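Local coordinates for hypothetical protein (Bacteroides fragilis, PDB 4JJA), which is of unproven function but probably acts as an exo-beta-N-acetylmuramidase on peptidoglycan fragments, at residues D309-L314 and D318-P323; R335-G340 and D345-R350. One frame throughout, in Å; residues are numbered along the deposited sequence.

Interaction 1 of 2, residues D309-L314 and D318-P323; sequences DAYHNL and DRFFRP
An aromatic cluster of Y311, F320 and F321 closes the turn that follows helix 305-314, where the chain doubles back through a short 3-10 segment and lays two phenylalanines against the last turns of the helix. F320 lies flat on the helix backbone: CA of Y311 stands over the centre of its ring, 3.8 Å from the centroid and almost on the ring normal, a CH-pi contact. The tyrosine ring then turns an edge to that same phenylalanine in an offset edge-to-face pair, centroids 5.6 Å apart and planes at 79°, with Y311 CD1 3.7 Å from F320 CD2. With CG anti to the backbone N (chi1 177°), F320 reaches straight at the helix. L314 CD1 meets the edge of its ring, 3.8 Å from F320 CE1, and A310 CB packs 3.9 Å from that same carbon. F321 takes a different pose beside the tyrosine: the two planes are only 27° apart, but the rings are so far displaced that they meet mainly near one corner, Y311 CD1 to F321 CE2 at 3.6 Å. Beyond the cluster, I338 and E339 of helix 333-339 pack on Y311, and F325 meets the ring of F321. The contact is made by rings, methyl groups and the helix backbone, so that close fit, without polar bonds between the segments, holds the turn against the helix.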
ATOM      1  N   ASP A 309       2.599 -24.228  -4.381  1.00  8.76           N
ATOM      2  CA  ASP A 309       3.830 -24.937  -4.673  1.00  9.69           C
ATOM      3  C   ASP A 309       4.685 -25.142  -3.431  1.00  8.42           C
ATOM      4  O   ASP A 309       5.135 -26.258  -3.151  1.00  9.76           O
ATOM      5  CB  ASP A 309       4.598 -24.148  -5.743  1.00 10.85           C
ATOM      6  CG  ASP A 309       5.921 -24.766  -6.127  1.00 13.39           C
ATOM      7  OD1 ASP A 309       5.886 -25.945  -6.482  1.00 19.45           O
ATOM      8  OD2 ASP A 309       6.909 -24.064  -6.174  1.00 18.75           O
ATOM      9  N   ALA A 310       4.943 -24.052  -2.723  1.00  8.25           N
ATOM     10  CA  ALA A 310       5.752 -24.156  -1.539  1.00  8.11           C
ATOM     11  C   ALA A 310       5.133 -25.027  -0.457  1.00  7.99           C
ATOM     12  O   ALA A 310       5.814 -25.809   0.185  1.00  9.19           O
ATOM     13  CB  ALA A 310       6.057 -22.764  -0.987  1.00  8.94           C
ATOM     14  N   TYR A 311       3.809 -24.912  -0.269  1.00  8.02           N
ATOM     15  CA  TYR A 311       3.113 -25.702   0.729  1.00  8.12           C
ATOM     16  C   TYR A 311       3.312 -27.184   0.468  1.00  8.91           C
ATOM     17  O   TYR A 311       3.704 -27.934   1.381  1.00  9.70           O
ATOM     18  CB  TYR A 311       1.613 -25.373   0.715  1.00  9.83           C
ATOM     19  CG  TYR A 311       0.800 -26.348   1.563  1.00  9.28           C
ATOM     20  CD1 TYR A 311       0.788 -26.223   2.915  1.00 10.29           C
ATOM     21  CD2 TYR A 311       0.151 -27.406   1.013  1.00 10.91           C
ATOM     22  CE1 TYR A 311       0.127 -27.120   3.730  1.00 11.62           C
ATOM     23  CE2 TYR A 311      -0.531 -28.293   1.799  1.00 10.94           C
ATOM     24  CZ  TYR A 311      -0.545 -28.159   3.160  1.00 11.87           C
ATOM     25  OH  TYR A 311      -1.195 -29.071   3.978  1.00 15.32           O
ATOM     26  N   HIS A 312       3.057 -27.628  -0.738  1.00  8.83           N
ATOM     27  CA  HIS A 312       3.181 -29.033  -1.024  1.00  9.38           C
ATOM     28  C   HIS A 312       4.617 -29.508  -1.055  1.00 10.37           C
ATOM     29  O   HIS A 312       4.891 -30.661  -0.749  1.00 13.35           O
ATOM     30  CB  HIS A 312       2.465 -29.401  -2.340  1.00  9.64           C
ATOM     31  CG  HIS A 312       0.984 -29.298  -2.227  1.00  9.47           C
ATOM     32  ND1 HIS A 312       0.225 -30.124  -1.419  1.00 11.07           N
ATOM     33  CD2 HIS A 312       0.118 -28.431  -2.799  1.00 11.49           C
ATOM     34  CE1 HIS A 312      -1.048 -29.760  -1.493  1.00 11.59           C
ATOM     35  NE2 HIS A 312      -1.143 -28.736  -2.339  1.00 11.50           N
ATOM     36  N   ASN A 313       5.555 -28.638  -1.413  1.00  9.18           N
ATOM     37  CA  ASN A 313       6.937 -29.054  -1.441  1.00  9.79           C
ATOM     38  C   ASN A 313       7.489 -29.247  -0.043  1.00 10.43           C
ATOM     39  O   ASN A 313       8.262 -30.181   0.208  1.00 10.92           O
ATOM     40  CB  ASN A 313       7.794 -28.022  -2.191  1.00 10.72           C
ATOM     41  CG  ASN A 313       9.218 -28.507  -2.398  1.00 11.29           C
ATOM     42  OD1 ASN A 313      10.082 -28.193  -1.631  1.00 12.48           O
ATOM     43  ND2 ASN A 313       9.426 -29.402  -3.353  1.00 16.86           N
ATOM     44  N   LEU A 314       7.138 -28.347   0.883  1.00 10.57           N
ATOM     45  CA  LEU A 314       7.755 -28.385   2.193  1.00 11.64           C
ATOM     46  C   LEU A 314       7.298 -29.541   3.072  1.00 13.78           C
ATOM     47  O   LEU A 314       8.025 -29.939   3.984  1.00 16.26           O
ATOM     48  CB  LEU A 314       7.553 -27.044   2.907  1.00 11.95           C
ATOM     49  CG  LEU A 314       8.589 -26.038   2.516  1.00 13.07           C
ATOM     50  CD1 LEU A 314       8.155 -24.617   2.893  1.00 14.89           C
ATOM     51  CD2 LEU A 314       9.994 -26.374   3.102  1.00 15.17           C
ATOM     52  N   ASP A 318       0.052 -28.014   8.263  1.00 13.23           N
ATOM     53  CA  ASP A 318      -0.568 -26.774   8.702  1.00 12.51           C
ATOM     54  C   ASP A 318       0.423 -25.797   9.335  1.00 12.04           C
ATOM     55  O   ASP A 318       0.164 -24.600   9.352  1.00 13.11           O
ATOM     56  CB  ASP A 318      -1.727 -27.080   9.625  1.00 13.93           C
ATOM     57  CG  ASP A 318      -2.531 -25.866  10.029  1.00 13.93           C
ATOM     58  OD1 ASP A 318      -3.170 -25.209   9.186  1.00 15.00           O
ATOM     59  OD2 ASP A 318      -2.533 -25.588  11.252  1.00 19.01           O
ATOM     60  N   ARG A 319       1.589 -26.283   9.786  1.00 11.82           N
ATOM     61  CA  ARG A 319       2.623 -25.415  10.334  1.00 13.33           C
ATOM     62  C   ARG A 319       3.238 -24.482   9.305  1.00 11.86           C
ATOM     63  O   ARG A 319       3.879 -23.504   9.657  1.00 13.19           O
ATOM     64  CB  ARG A 319       3.722 -26.240  11.040  1.00 15.86           C
ATOM     65  CG  ARG A 319       3.245 -27.113  12.123  1.00 18.16           C
ATOM     66  CD  ARG A 319       2.351 -26.348  13.094  1.00 20.59           C
ATOM     67  NE  ARG A 319       1.906 -27.206  14.220  1.00 25.42           N
ATOM     68  CZ  ARG A 319       2.508 -27.287  15.391  1.00 22.89           C
ATOM     69  NH1 ARG A 319       3.574 -26.548  15.664  1.00 20.49           N
ATOM     70  NH2 ARG A 319       2.005 -28.110  16.337  1.00 27.13           N
ATOM     71  N   PHE A 320       3.028 -24.776   8.030  1.00 10.74           N
ATOM     72  CA  PHE A 320       3.411 -23.851   6.948  1.00 10.01           C
ATOM     73  C   PHE A 320       2.745 -22.487   7.071  1.00  9.10           C
ATOM     74  O   PHE A 320       3.293 -21.470   6.653  1.00  9.90           O
ATOM     75  CB  PHE A 320       3.023 -24.513   5.624  1.00  9.50           C
ATOM     76  CG  PHE A 320       3.287 -23.663   4.416  1.00  8.41           C
ATOM     77  CD1 PHE A 320       4.548 -23.648   3.795  1.00 10.51           C
ATOM     78  CD2 PHE A 320       2.269 -22.943   3.858  1.00  9.75           C
ATOM     79  CE1 PHE A 320       4.754 -22.886   2.672  1.00 10.94           C
ATOM     80  CE2 PHE A 320       2.492 -22.212   2.726  1.00  9.55           C
ATOM     81  CZ  PHE A 320       3.725 -22.199   2.153  1.00  9.96           C
ATOM     82  N   PHE A 321       1.523 -22.467   7.574  1.00  9.28           N
ATOM     83  CA  PHE A 321       0.733 -21.229   7.660  1.00  8.71           C
ATOM     84  C   PHE A 321       0.852 -20.677   9.055  1.00  8.99           C
ATOM     85  O   PHE A 321       0.379 -21.292   9.995  1.00 12.15           O
ATOM     86  CB  PHE A 321      -0.745 -21.431   7.308  1.00 10.42           C
ATOM     87  CG  PHE A 321      -0.975 -21.909   5.911  1.00 11.07           C
ATOM     88  CD1 PHE A 321      -0.978 -21.053   4.862  1.00 12.55           C
ATOM     89  CD2 PHE A 321      -1.219 -23.278   5.659  1.00 12.32           C
ATOM     90  CE1 PHE A 321      -1.191 -21.526   3.559  1.00 13.96           C
ATOM     91  CE2 PHE A 321      -1.443 -23.746   4.396  1.00 13.50           C
ATOM     92  CZ  PHE A 321      -1.442 -22.866   3.333  1.00 14.87           C
ATOM     93  N   ARG A 322       1.460 -19.515   9.193  1.00  8.06           N
ATOM     94  CA  ARG A 322       1.523 -18.799  10.460  0.60  8.40           C
ATOM     95  C   ARG A 322       0.099 -18.545  10.939  1.00  7.95           C
ATOM     96  O   ARG A 322      -0.809 -18.398  10.124  1.00  7.91           O
ATOM     97  CB  ARG A 322       2.217 -17.466  10.247  0.60  8.75           C
ATOM     98  CG  ARG A 322       3.719 -17.667  10.003  0.60  9.84           C
ATOM     99  CD  ARG A 322       4.465 -16.470   9.612  0.60  9.37           C
ATOM    100  NE  ARG A 322       5.903 -16.653   9.759  0.60 10.75           N
ATOM    101  CZ  ARG A 322       6.820 -15.747   9.416  0.60  9.89           C
ATOM    102  NH1 ARG A 322       6.449 -14.624   8.781  0.60  9.50           N
ATOM    103  NH2 ARG A 322       8.113 -16.020   9.647  0.60 12.85           N
ATOM    104  N   PRO A 323      -0.119 -18.364  12.260  1.00  8.48           N
ATOM    105  CA  PRO A 323      -1.454 -18.048  12.735  1.00  8.59           C
ATOM    106  C   PRO A 323      -2.082 -16.859  11.987  1.00  9.29           C
ATOM    107  O   PRO A 323      -3.293 -16.849  11.694  1.00 10.70           O
ATOM    108  CB  PRO A 323      -1.216 -17.774  14.201  1.00 10.42           C
ATOM    109  CG  PRO A 323      -0.098 -18.696  14.552  1.00 10.53           C
ATOM    110  CD  PRO A 323       0.830 -18.640  13.360  1.00  8.95           C
TER

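Interaction 2 of 2, residues R335-G340 and D345-R350; sequences RKMIEG and DEIKAR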
ATOM      1  N   ARG A 335      -6.484 -21.179   3.555  1.00  9.39           N
ATOM      2  CA  ARG A 335      -5.711 -22.221   4.189  1.00  9.29           C
ATOM      3  C   ARG A 335      -6.393 -23.580   4.049  1.00 10.40           C
ATOM      4  O   ARG A 335      -5.743 -24.599   3.724  1.00 10.91           O
ATOM      5  CB  ARG A 335      -5.600 -21.885   5.662  1.00  9.39           C
ATOM      6  CG  ARG A 335      -4.932 -22.924   6.524  1.00  9.91           C
ATOM      7  CD  ARG A 335      -5.181 -22.702   7.992  1.00 10.47           C
ATOM      8  NE  ARG A 335      -4.591 -21.457   8.490  1.00 10.80           N
ATOM      9  CZ  ARG A 335      -3.551 -21.355   9.328  1.00 10.49           C
ATOM     10  NH1 ARG A 335      -2.893 -22.418   9.759  1.00 11.27           N
ATOM     11  NH2 ARG A 335      -3.188 -20.148   9.741  1.00 10.52           N
ATOM     12  N   LYS A 336      -7.683 -23.612   4.350  1.00 11.25           N
ATOM     13  CA  LYS A 336      -8.399 -24.891   4.367  1.00 11.89           C
ATOM     14  C   LYS A 336      -8.403 -25.554   2.983  1.00 10.88           C
ATOM     15  O   LYS A 336      -8.197 -26.766   2.847  1.00 12.05           O
ATOM     16  CB  LYS A 336      -9.832 -24.693   4.830  1.00 12.68           C
ATOM     17  CG  LYS A 336      -9.966 -24.299   6.297  1.00 15.43           C
ATOM     18  CD  LYS A 336     -11.470 -24.064   6.656  1.00 23.09           C
ATOM     19  CE  LYS A 336     -11.731 -23.458   8.018  1.00 27.72           C
ATOM     20  NZ  LYS A 336     -13.217 -23.254   8.209  1.00 32.63           N
HETATM   21  N   MSE A 337      -8.637 -24.765   1.953  1.00 10.30           N
HETATM   22  CA  MSE A 337      -8.670 -25.296   0.582  1.00 10.46           C
HETATM   23  C   MSE A 337      -7.305 -25.722   0.084  1.00  9.76           C
HETATM   24  O   MSE A 337      -7.182 -26.750  -0.572  1.00 10.84           O
HETATM   25  CB  MSE A 337      -9.303 -24.287  -0.347  1.00  9.85           C
HETATM   26  CG  MSE A 337     -10.787 -24.076  -0.119  1.00 11.15           C
HETATM   27 SE   MSE A 337     -11.595 -22.797  -1.288  0.75 10.13          SE
HETATM   28  CE  MSE A 337     -11.750 -23.876  -2.911  1.00 13.93           C
ATOM     29  N   ILE A 338      -6.256 -24.976   0.449  1.00  9.64           N
ATOM     30  CA  ILE A 338      -4.910 -25.423   0.079  1.00 10.03           C
ATOM     31  C   ILE A 338      -4.630 -26.780   0.719  1.00 10.65           C
ATOM     32  O   ILE A 338      -4.152 -27.716   0.076  1.00 11.60           O
ATOM     33  CB  ILE A 338      -3.832 -24.415   0.433  1.00  9.18           C
ATOM     34  CG1 ILE A 338      -4.013 -23.139  -0.420  1.00 10.40           C
ATOM     35  CG2 ILE A 338      -2.435 -25.028   0.237  1.00 11.38           C
ATOM     36  CD1 ILE A 338      -3.095 -21.980  -0.117  1.00 11.15           C
ATOM     37  N   GLU A 339      -4.906 -26.879   2.012  1.00 11.14           N
ATOM     38  CA  GLU A 339      -4.624 -28.104   2.740  1.00 12.56           C
ATOM     39  C   GLU A 339      -5.491 -29.249   2.244  1.00 12.89           C
ATOM     40  O   GLU A 339      -5.112 -30.404   2.352  1.00 15.50           O
ATOM     41  CB  GLU A 339      -4.873 -27.862   4.227  1.00 12.79           C
ATOM     42  CG  GLU A 339      -3.790 -26.983   4.814  1.00 13.03           C
ATOM     43  CD  GLU A 339      -3.959 -26.607   6.260  1.00 15.59           C
ATOM     44  OE1 GLU A 339      -4.991 -26.924   6.894  1.00 19.79           O
ATOM     45  OE2 GLU A 339      -3.046 -25.908   6.781  1.00 15.20           O
ATOM     46  N   GLY A 340      -6.659 -28.918   1.731  1.00 12.61           N
ATOM     47  CA  GLY A 340      -7.572 -29.890   1.149  1.00 13.21           C
ATOM     48  C   GLY A 340      -7.221 -30.333  -0.251  1.00 13.55           C
ATOM     49  O   GLY A 340      -7.957 -31.146  -0.831  1.00 16.45           O
ATOM     50  N   ASP A 345      -6.797 -22.106  -9.127  1.00 11.59           N
ATOM     51  CA  ASP A 345      -7.944 -21.552  -9.868  1.00 12.23           C
ATOM     52  C   ASP A 345      -9.245 -21.724  -9.086  1.00 11.11           C
ATOM     53  O   ASP A 345     -10.099 -20.836  -9.075  1.00 11.99           O
ATOM     54  CB  ASP A 345      -8.064 -22.199 -11.260  1.00 13.12           C
ATOM     55  CG  ASP A 345      -7.076 -21.678 -12.263  1.00 17.59           C
ATOM     56  OD1 ASP A 345      -6.323 -20.729 -12.017  1.00 21.96           O
ATOM     57  OD2 ASP A 345      -7.006 -22.306 -13.361  1.00 23.88           O
ATOM     58  N   GLU A 346      -9.416 -22.883  -8.443  1.00 11.79           N
ATOM     59  CA  GLU A 346     -10.607 -23.162  -7.643  0.50 12.16           C
ATOM     60  C   GLU A 346     -10.735 -22.168  -6.494  1.00 11.33           C
ATOM     61  O   GLU A 346     -11.800 -21.660  -6.186  1.00 12.03           O
ATOM     62  CB  GLU A 346     -10.477 -24.547  -7.003  0.50 13.70           C
ATOM     63  CG  GLU A 346     -10.890 -25.721  -7.808  0.50 17.09           C
ATOM     64  CD  GLU A 346     -10.934 -26.916  -6.912  0.50 18.51           C
ATOM     65  OE1 GLU A 346      -9.868 -27.541  -6.674  0.50 15.83           O
ATOM     66  OE2 GLU A 346     -12.040 -27.159  -6.395  0.50 20.17           O
ATOM     67  N   ILE A 347      -9.629 -21.950  -5.798  1.00  9.67           N
ATOM     68  CA  ILE A 347      -9.633 -21.066  -4.644  1.00 10.13           C
ATOM     69  C   ILE A 347      -9.906 -19.627  -5.106  1.00 10.51           C
ATOM     70  O   ILE A 347     -10.767 -18.936  -4.526  1.00 10.90           O
ATOM     71  CB  ILE A 347      -8.292 -21.168  -3.851  1.00 10.36           C
ATOM     72  CG1 ILE A 347      -8.113 -22.598  -3.360  1.00 12.40           C
ATOM     73  CG2 ILE A 347      -8.306 -20.173  -2.681  1.00 10.94           C
ATOM     74  CD1 ILE A 347      -6.730 -22.868  -2.766  1.00 13.82           C
ATOM     75  N   LYS A 348      -9.202 -19.185  -6.139  1.00 10.48           N
ATOM     76  CA  LYS A 348      -9.378 -17.828  -6.635  1.00  9.82           C
ATOM     77  C   LYS A 348     -10.828 -17.596  -7.112  1.00 10.62           C
ATOM     78  O   LYS A 348     -11.418 -16.566  -6.866  1.00 10.56           O
ATOM     79  CB  LYS A 348      -8.355 -17.530  -7.707  1.00 10.34           C
ATOM     80  CG  LYS A 348      -8.611 -16.217  -8.399  1.00 10.88           C
ATOM     81  CD  LYS A 348      -7.365 -15.723  -9.083  1.00 13.33           C
ATOM     82  CE  LYS A 348      -7.604 -14.354  -9.693  1.00 14.29           C
ATOM     83  NZ  LYS A 348      -6.361 -13.700 -10.066  1.00 15.97           N
ATOM     84  N   ALA A 349     -11.438 -18.587  -7.766  1.00  9.94           N
ATOM     85  CA  ALA A 349     -12.791 -18.456  -8.215  1.00 11.03           C
ATOM     86  C   ALA A 349     -13.757 -18.201  -7.059  1.00 10.42           C
ATOM     87  O   ALA A 349     -14.786 -17.590  -7.250  1.00 11.02           O
ATOM     88  CB  ALA A 349     -13.213 -19.737  -9.026  1.00 12.98           C
ATOM     89  N   ARG A 350     -13.435 -18.680  -5.853  1.00 10.38           N
ATOM     90  CA  ARG A 350     -14.321 -18.541  -4.716  1.00  9.92           C
ATOM     91  C   ARG A 350     -14.538 -17.060  -4.323  1.00  9.11           C
ATOM     92  O   ARG A 350     -15.571 -16.732  -3.768  1.00 10.85           O
ATOM     93  CB  ARG A 350     -13.842 -19.384  -3.539  1.00 10.45           C
ATOM     94  CG  ARG A 350     -14.883 -19.466  -2.446  1.00 11.60           C
ATOM     95  CD  ARG A 350     -14.567 -20.506  -1.436  1.00 11.20           C
ATOM     96  NE  ARG A 350     -15.474 -20.459  -0.295  1.00 11.95           N
ATOM     97  CZ  ARG A 350     -15.404 -21.337   0.711  1.00 14.37           C
ATOM     98  NH1 ARG A 350     -14.563 -22.354   0.650  1.00 12.73           N
ATOM     99  NH2 ARG A 350     -16.172 -21.196   1.780  1.00 14.82           N
TER
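M337, a selenomethionine, and I347 interlock where helices 333-339 and 344-350 form an antiparallel helical hairpin; the axes of their short segments run 10.3 Å apart at 158°. The tight part lies on the inner side. There the CG1-CD1 arm of I347 reaches between two neighbours of the opposing helix, with I347 CG1 3.7 Å from M337 CB and I347 CD1 3.6 Å from I338 CG1. The two isoleucine side chains cross at about a right angle, whereas M337 and I347 run alongside each other, pointing opposite ways. L307 and I308 of helix 305-314 also touch I338, continuing this apolar layer into the neighbouring helix. Toward solvent the contact thins. The selenomethionine chain runs out straight and then bends at its last torsion (chi3 77°), which folds CE back over the partner helix, 3.9 Å from I347 CA and 4.0 Å from the carbonyl O of E346. Its selenium lies near the plane of the R350 guanidinium, at an edge, 3.6 Å from R350 NH1. R350 itself is extended from CG to NE and makes a cation-pi contact with Y333, while E346 OE1, in one of two conformers, is hydrogen-bonded to S343 N. Van der Waals packing of I338, I347 and the M337 side chain therefore joins the helices, and the polar ends of E346 and R350 interact mainly with residues outside the two segments.

Interactions 1 and 2 follow one another along the chain, both in its C-terminal NamZ region, with centres about 14 Å apart and each about 25 Å from the centre of the chain. Helix 333-339 is the shared element: one side faces helix 344-350 in interaction 2, while it also packs on helix 305-314 of interaction 1. A polar bridge adds to this, as R335 forms salt bridges with D318 and E326. D318 OD1 also lies only 2.5 Å from E339 OE2, a proximity that may favour a shared proton. The two contacts thus tie helices 305-314, 333-339 and 344-350 and the 318-323 segment into one peripheral cluster, away from the parallel six-stranded sheet.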